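Local structure of DELTA1-pyrroline-2-carboxylate reductase (Thermococcus litoralis DSM 5473, 6T3E) at residues W235-W247 against R309-V321. The protein probably catalyses the NAD(P)H-dependent reduction of Delta1-pyrroline-2-carboxylate to L-proline, a step linked to L-hydroxyproline metabolism. Numbering follows the deposited sequence.
Sequences WIREGTHINSVGW and RENNREITLFKSV. With NAI (1,4-dihydronicotinamide adenine dinucleotide), chain F; PRO (proline), chain E.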
loop_
_atom_site.group_PDB
_atom_site.type_symbol
_atom_site.label_atom_id
_atom_site.label_comp_id
_atom_site.label_asym_id
_atom_site.label_seq_id
_atom_site.Cartn_x
_atom_site.Cartn_y
_atom_site.Cartn_z
ATOM N N TRP B 235 -10.069 -2.888 -38.685
ATOM C CA TRP B 235 -10.102 -4.334 -38.841
ATOM C C TRP B 235 -11.279 -4.989 -38.140
ATOM O O TRP B 235 -11.682 -6.090 -38.536
ATOM C CB TRP B 235 -8.810 -4.959 -38.308
ATOM C CG TRP B 235 -7.563 -4.304 -38.811
ATOM C CD1 TRP B 235 -7.393 -3.645 -40.007
ATOM C CD2 TRP B 235 -6.301 -4.245 -38.137
ATOM N NE1 TRP B 235 -6.106 -3.180 -40.105
ATOM C CE2 TRP B 235 -5.414 -3.542 -38.976
ATOM C CE3 TRP B 235 -5.831 -4.724 -36.908
ATOM C CZ2 TRP B 235 -4.087 -3.307 -38.624
ATOM C CZ3 TRP B 235 -4.512 -4.485 -36.560
ATOM C CH2 TRP B 235 -3.660 -3.775 -37.411
ATOM N N ILE B 236 -11.828 -4.352 -37.111
ATOM C CA ILE B 236 -12.832 -4.992 -36.270
ATOM C C ILE B 236 -14.176 -5.008 -36.988
ATOM O O ILE B 236 -14.770 -3.954 -37.244
ATOM C CB ILE B 236 -12.941 -4.277 -34.918
ATOM C CG1 ILE B 236 -11.541 -3.900 -34.418
ATOM C CG2 ILE B 236 -13.649 -5.161 -33.924
ATOM C CD1 ILE B 236 -11.506 -3.308 -33.021
ATOM N N ARG B 237 -14.682 -6.206 -37.272
ATOM C CA ARG B 237 -16.014 -6.332 -37.835
ATOM C C ARG B 237 -17.044 -6.345 -36.710
ATOM O O ARG B 237 -16.712 -6.464 -35.531
ATOM C CB ARG B 237 -16.131 -7.589 -38.701
ATOM C CG ARG B 237 -15.649 -8.860 -38.049
ATOM C CD ARG B 237 -15.944 -10.059 -38.940
ATOM N NE ARG B 237 -15.561 -11.320 -38.309
ATOM C CZ ARG B 237 -16.223 -11.893 -37.306
ATOM N NH1 ARG B 237 -17.311 -11.320 -36.803
ATOM N NH2 ARG B 237 -15.795 -13.045 -36.803
ATOM N N GLU B 238 -18.309 -6.190 -37.082
ATOM C CA GLU B 238 -19.357 -6.123 -36.080
ATOM C C GLU B 238 -19.486 -7.446 -35.328
ATOM O O GLU B 238 -19.052 -8.511 -35.783
ATOM C CB GLU B 238 -20.692 -5.741 -36.713
ATOM C CG GLU B 238 -20.896 -6.235 -38.121
ATOM C CD GLU B 238 -22.208 -5.744 -38.707
ATOM O OE1 GLU B 238 -23.131 -6.572 -38.881
ATOM O OE2 GLU B 238 -22.320 -4.528 -38.983
ATOM N N GLY B 239 -20.077 -7.352 -34.143
ATOM C CA GLY B 239 -20.356 -8.507 -33.328
ATOM C C GLY B 239 -19.189 -9.071 -32.558
ATOM O O GLY B 239 -19.349 -10.109 -31.907
ATOM N N THR B 240 -18.031 -8.430 -32.593
ATOM C CA THR B 240 -16.874 -8.925 -31.869
ATOM C C THR B 240 -16.786 -8.249 -30.508
ATOM O O THR B 240 -17.114 -7.066 -30.365
ATOM C CB THR B 240 -15.580 -8.710 -32.652
ATOM O OG1 THR B 240 -15.083 -7.392 -32.398
ATOM C CG2 THR B 240 -15.807 -8.915 -34.147
ATOM N N HIS B 241 -16.343 -9.017 -29.513
ATOM C CA HIS B 241 -16.122 -8.540 -28.156
ATOM C C HIS B 241 -14.628 -8.499 -27.880
ATOM O O HIS B 241 -13.896 -9.415 -28.266
ATOM C CB HIS B 241 -16.807 -9.444 -27.122
ATOM C CG HIS B 241 -16.340 -9.205 -25.717
ATOM N ND1 HIS B 241 -16.697 -8.086 -24.993
ATOM C CD2 HIS B 241 -15.530 -9.929 -24.912
ATOM C CE1 HIS B 241 -16.134 -8.135 -23.799
ATOM N NE2 HIS B 241 -15.424 -9.247 -23.722
ATOM N N ILE B 242 -14.172 -7.418 -27.246
ATOM C CA ILE B 242 -12.753 -7.172 -27.008
ATOM C C ILE B 242 -12.505 -7.098 -25.511
ATOM O O ILE B 242 -13.193 -6.357 -24.799
ATOM C CB ILE B 242 -12.266 -5.870 -27.674
ATOM C CG1 ILE B 242 -12.916 -5.679 -29.043
ATOM C CG2 ILE B 242 -10.749 -5.865 -27.790
ATOM C CD1 ILE B 242 -12.492 -6.707 -30.050
ATOM N N ASN B 243 -11.500 -7.832 -25.047
ATOM C CA ASN B 243 -10.971 -7.698 -23.696
ATOM C C ASN B 243 -9.551 -7.160 -23.798
ATOM O O ASN B 243 -8.682 -7.797 -24.406
ATOM C CB ASN B 243 -10.999 -9.035 -22.951
ATOM C CG ASN B 243 -12.411 -9.551 -22.734
ATOM O OD1 ASN B 243 -13.250 -8.870 -22.147
ATOM N ND2 ASN B 243 -12.674 -10.762 -23.195
ATOM N N SER B 244 -9.330 -5.974 -23.239
ATOM C CA SER B 244 -8.034 -5.308 -23.280
ATOM C C SER B 244 -7.558 -5.080 -21.852
ATOM O O SER B 244 -8.212 -4.369 -21.080
ATOM C CB SER B 244 -8.128 -3.988 -24.051
ATOM O OG SER B 244 -6.891 -3.299 -24.054
ATOM N N VAL B 245 -6.440 -5.708 -21.488
ATOM C CA VAL B 245 -5.935 -5.631 -20.125
ATOM C C VAL B 245 -4.555 -5.002 -20.052
ATOM O O VAL B 245 -4.043 -4.772 -18.942
ATOM C CB VAL B 245 -5.942 -7.016 -19.443
ATOM C CG1 VAL B 245 -7.240 -7.740 -19.766
ATOM C CG2 VAL B 245 -4.751 -7.837 -19.880
ATOM N N GLY B 246 -3.953 -4.679 -21.192
ATOM C CA GLY B 246 -2.622 -4.113 -21.170
ATOM C C GLY B 246 -2.607 -2.773 -20.465
ATOM O O GLY B 246 -3.604 -2.045 -20.438
ATOM N N TRP B 247 -1.469 -2.479 -19.840
ATOM C CA TRP B 247 -1.259 -1.205 -19.171
ATOM C C TRP B 247 0.239 -0.998 -19.006
ATOM O O TRP B 247 0.917 -1.867 -18.454
ATOM C CB TRP B 247 -1.963 -1.177 -17.809
ATOM C CG TRP B 247 -1.707 0.090 -17.077
ATOM C CD1 TRP B 247 -2.435 1.244 -17.154
ATOM C CD2 TRP B 247 -0.631 0.352 -16.175
ATOM N NE1 TRP B 247 -1.881 2.210 -16.344
ATOM C CE2 TRP B 247 -0.773 1.687 -15.730
ATOM C CE3 TRP B 247 0.437 -0.413 -15.697
ATOM C CZ2 TRP B 247 0.113 2.274 -14.829
ATOM C CZ3 TRP B 247 1.314 0.166 -14.811
ATOM C CH2 TRP B 247 1.150 1.505 -14.385
ATOM N N ARG B 309 -24.530 -6.733 -23.449
ATOM C CA ARG B 309 -24.664 -6.841 -24.899
ATOM C C ARG B 309 -26.135 -6.982 -25.261
ATOM O O ARG B 309 -26.790 -7.940 -24.834
ATOM C CB ARG B 309 -23.878 -8.040 -25.417
ATOM C CG ARG B 309 -24.158 -8.395 -26.863
ATOM C CD ARG B 309 -23.134 -9.399 -27.384
ATOM N NE ARG B 309 -22.861 -9.212 -28.803
ATOM C CZ ARG B 309 -21.926 -8.401 -29.290
ATOM N NH1 ARG B 309 -21.153 -7.690 -28.481
ATOM N NH2 ARG B 309 -21.763 -8.301 -30.596
ATOM N N GLU B 310 -26.648 -6.032 -26.048
ATOM C CA GLU B 310 -28.066 -5.987 -26.392
ATOM C C GLU B 310 -28.389 -6.524 -27.778
ATOM O O GLU B 310 -29.518 -6.971 -27.999
ATOM C CB GLU B 310 -28.589 -4.553 -26.285
ATOM C CG GLU B 310 -28.213 -3.886 -24.980
ATOM C CD GLU B 310 -28.912 -2.569 -24.779
ATOM O OE1 GLU B 310 -28.220 -1.570 -24.486
ATOM O OE2 GLU B 310 -30.149 -2.526 -24.920
ATOM N N ASN B 311 -27.452 -6.475 -28.722
ATOM C CA ASN B 311 -27.729 -6.949 -30.071
ATOM C C ASN B 311 -26.457 -7.509 -30.691
ATOM O O ASN B 311 -25.356 -7.376 -30.150
ATOM C CB ASN B 311 -28.335 -5.845 -30.953
ATOM C CG ASN B 311 -27.378 -4.700 -31.202
ATOM O OD1 ASN B 311 -26.434 -4.825 -31.982
ATOM N ND2 ASN B 311 -27.623 -3.572 -30.551
ATOM N N ASN B 312 -26.634 -8.148 -31.850
ATOM C CA ASN B 312 -25.544 -8.848 -32.518
ATOM C C ASN B 312 -24.576 -7.913 -33.224
ATOM O O ASN B 312 -23.417 -8.286 -33.435
ATOM C CB ASN B 312 -26.105 -9.845 -33.529
ATOM C CG ASN B 312 -26.117 -11.256 -32.997
ATOM O OD1 ASN B 312 -26.291 -11.482 -31.796
ATOM N ND2 ASN B 312 -25.921 -12.218 -33.885
ATOM N N ARG B 313 -25.018 -6.721 -33.616
ATOM C CA ARG B 313 -24.187 -5.897 -34.480
ATOM C C ARG B 313 -23.235 -4.991 -33.717
ATOM O O ARG B 313 -22.233 -4.554 -34.293
ATOM C CB ARG B 313 -25.073 -5.042 -35.398
ATOM C CG ARG B 313 -26.153 -5.836 -36.130
ATOM C CD ARG B 313 -26.431 -5.262 -37.518
ATOM N NE ARG B 313 -26.988 -6.252 -38.444
ATOM C CZ ARG B 313 -26.380 -7.382 -38.803
ATOM N NH1 ARG B 313 -26.968 -8.214 -39.656
ATOM N NH2 ARG B 313 -25.182 -7.683 -38.314
ATOM N N GLU B 314 -23.489 -4.735 -32.437
ATOM C CA GLU B 314 -22.612 -3.853 -31.680
ATOM C C GLU B 314 -21.248 -4.502 -31.454
ATOM O O GLU B 314 -21.107 -5.729 -31.444
ATOM C CB GLU B 314 -23.249 -3.443 -30.343
ATOM C CG GLU B 314 -24.074 -4.505 -29.625
ATOM C CD GLU B 314 -24.894 -3.933 -28.465
ATOM O OE1 GLU B 314 -25.183 -4.679 -27.500
ATOM O OE2 GLU B 314 -25.250 -2.734 -28.514
ATOM N N ILE B 315 -20.226 -3.662 -31.326
ATOM C CA ILE B 315 -18.889 -4.104 -30.947
ATOM C C ILE B 315 -18.666 -3.721 -29.492
ATOM O O ILE B 315 -18.763 -2.540 -29.136
ATOM C CB ILE B 315 -17.808 -3.493 -31.848
ATOM C CG1 ILE B 315 -18.060 -3.873 -33.305
ATOM C CG2 ILE B 315 -16.438 -3.965 -31.405
ATOM C CD1 ILE B 315 -16.930 -3.554 -34.212
ATOM N N THR B 316 -18.386 -4.716 -28.651
ATOM C CA THR B 316 -18.235 -4.515 -27.216
ATOM C C THR B 316 -16.772 -4.590 -26.819
ATOM O O THR B 316 -16.052 -5.499 -27.244
ATOM C CB THR B 316 -19.021 -5.565 -26.418
ATOM O OG1 THR B 316 -18.937 -6.836 -27.080
ATOM C CG2 THR B 316 -20.481 -5.155 -26.280
ATOM N N LEU B 317 -16.356 -3.664 -25.956
ATOM C CA LEU B 317 -14.978 -3.580 -25.488
ATOM C C LEU B 317 -14.966 -3.469 -23.973
ATOM O O LEU B 317 -15.499 -2.504 -23.415
ATOM C CB LEU B 317 -14.253 -2.382 -26.110
ATOM C CG LEU B 317 -13.076 -1.834 -25.302
ATOM C CD1 LEU B 317 -11.934 -2.827 -25.292
ATOM C CD2 LEU B 317 -12.637 -0.496 -25.865
ATOM N N PHE B 318 -14.336 -4.444 -23.315
ATOM C CA PHE B 318 -14.121 -4.418 -21.871
ATOM C C PHE B 318 -12.680 -3.997 -21.620
ATOM O O PHE B 318 -11.743 -4.722 -21.974
ATOM C CB PHE B 318 -14.412 -5.779 -21.238
ATOM C CG PHE B 318 -13.996 -5.878 -19.790
ATOM C CD1 PHE B 318 -14.473 -4.969 -18.858
ATOM C CD2 PHE B 318 -13.138 -6.883 -19.362
ATOM C CE1 PHE B 318 -14.095 -5.054 -17.530
ATOM C CE2 PHE B 318 -12.757 -6.979 -18.042
ATOM C CZ PHE B 318 -13.235 -6.060 -17.120
ATOM N N LYS B 319 -12.506 -2.829 -21.009
ATOM C CA LYS B 319 -11.189 -2.295 -20.705
ATOM C C LYS B 319 -10.880 -2.554 -19.242
ATOM O O LYS B 319 -11.617 -2.102 -18.363
ATOM C CB LYS B 319 -11.118 -0.799 -20.998
ATOM C CG LYS B 319 -9.725 -0.252 -20.790
ATOM C CD LYS B 319 -8.751 -0.919 -21.743
ATOM C CE LYS B 319 -7.487 -1.373 -21.049
ATOM N NZ LYS B 319 -6.450 -1.718 -22.078
ATOM N N SER B 320 -9.795 -3.272 -18.981
ATOM C CA SER B 320 -9.442 -3.671 -17.629
ATOM C C SER B 320 -8.033 -3.212 -17.307
ATOM O O SER B 320 -7.116 -3.422 -18.102
ATOM C CB SER B 320 -9.557 -5.180 -17.447
ATOM O OG SER B 320 -8.752 -5.573 -16.361
ATOM N N VAL B 321 -7.880 -2.562 -16.155
ATOM C CA VAL B 321 -6.575 -2.181 -15.623
ATOM C C VAL B 321 -6.262 -2.852 -14.298
ATOM O O VAL B 321 -5.118 -2.745 -13.829
ATOM C CB VAL B 321 -6.454 -0.654 -15.469
ATOM C CG1 VAL B 321 -6.378 0.012 -16.856
ATOM C CG2 VAL B 321 -7.610 -0.126 -14.656
HETATM P PA NAI F . 4.349 -10.426 -20.555
HETATM O O1A NAI F . 5.617 -9.643 -20.774
HETATM O O2A NAI F . 4.670 -11.758 -19.907
HETATM O O5B NAI F . 3.482 -10.624 -21.940
HETATM C C5B NAI F . 3.379 -9.452 -22.740
HETATM C C4B NAI F . 3.274 -9.886 -24.268
HETATM O O4B NAI F . 2.990 -8.865 -25.007
HETATM C C3B NAI F . 4.653 -10.392 -24.747
HETATM O O3B NAI F . 4.520 -11.667 -25.190
HETATM C C2B NAI F . 5.039 -9.405 -25.869
HETATM O O2B NAI F . 5.901 -10.084 -26.909
HETATM C C1B NAI F . 3.880 -9.052 -26.348
HETATM N N9A NAI F . 3.939 -7.814 -27.078
HETATM C C8A NAI F . 4.501 -6.706 -26.589
HETATM N N7A NAI F . 4.385 -5.757 -27.512
HETATM C C5A NAI F . 3.747 -6.279 -28.573
HETATM C C6A NAI F . 3.385 -5.715 -29.772
HETATM N N6A NAI F . 3.561 -4.384 -30.322
HETATM N N1A NAI F . 2.749 -6.442 -30.689
HETATM C C2A NAI F . 2.453 -7.737 -30.418
HETATM N N3A NAI F . 2.808 -8.292 -29.233
HETATM C C4A NAI F . 3.466 -7.545 -28.311
HETATM O O3 NAI F . 3.412 -9.492 -19.544
HETATM P PN NAI F . 1.875 -9.920 -19.065
HETATM O O1N NAI F . 2.035 -10.412 -17.640
HETATM O O2N NAI F . 1.281 -10.950 -19.983
HETATM O O5D NAI F . 0.930 -8.599 -19.092
HETATM C C5D NAI F . 0.322 -8.278 -20.289
HETATM C C4D NAI F . -0.326 -6.875 -20.143
HETATM O O4D NAI F . -1.335 -6.890 -19.294
HETATM C C3D NAI F . 0.696 -5.888 -19.560
HETATM O O3D NAI F . 0.565 -4.675 -20.208
HETATM C C2D NAI F . 0.276 -5.710 -18.094
HETATM O O2D NAI F . 0.798 -4.361 -17.597
HETATM C C1D NAI F . -1.028 -5.776 -18.167
HETATM N N1N NAI F . -1.599 -6.233 -16.889
HETATM C C2N NAI F . -2.815 -5.642 -16.362
HETATM C C3N NAI F . -3.658 -6.418 -15.312
HETATM C C7N NAI F . -5.178 -6.100 -15.304
HETATM O O7N NAI F . -5.586 -5.360 -16.121
HETATM N N7N NAI F . -6.073 -6.716 -14.299
HETATM C C4N NAI F . -3.213 -7.783 -14.827
HETATM C C5N NAI F . -1.714 -8.044 -15.025
HETATM C C6N NAI F . -0.955 -7.286 -16.128
HETATM N N PRO E . -1.654 -3.779 -13.471
HETATM C CA PRO E . -1.642 -5.156 -12.967
HETATM C C PRO E . -2.496 -5.383 -11.722
HETATM O O PRO E . -3.412 -4.615 -11.394
HETATM C CB PRO E . -0.166 -5.383 -12.648
HETATM C CG PRO E . 0.559 -4.564 -13.672
HETATM C CD PRO E . -0.338 -3.385 -14.013
HETATM O OXT PRO E . -2.278 -6.361 -11.005
#
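H241-S244 and T316-K319 run parallel as neighbouring strands, their axes 4.6 Å apart at 13°, joined by a ladder of T316 N to T240 O, I242 N to T316 O, F318 N to I242 O (2.7 Å), S244 N to F318 O and S320 N to S244 O. On the face turned to helix 128-146, the H241 ring meets T316 OG1 at its edge, ND1 giving a weak hydrogen bond (3.3 Å) to this hydroxyl, which also bonds L146 O. With CG anti to the backbone N (chi1 166°), H241 NE2 hydrogen-bonds N243 OD1 (2.7 Å), coming from above that amide's carbonyl plane; N243 ND2 is held by T143 OG1. N243 OD1 also touches the F318 ring edge at CD2, amide and ring planes 80° apart. A leucine in place of H241 would probably cost N243 OD1 its ring donor and T316 OG1 its weak one. On the other face, K319 curls back and NZ hydrogen-bonds S244 OG (2.6 Å) and forms a salt bridge with D279, while E254 hydrogen-bonds S244 OG. At the N-terminal end of the pair, I315 CD1 reaches I236 CG2 (3.7 Å). Beyond the strands, W247 N donates to NAI O3D (3.0 Å) and S320 OG to the carboxamide O7N; W247 and V321 line the adjoining proline pocket. NADH thus binds at the C-terminal ends of central parallel strands, characteristic of a Rossmann-type domain.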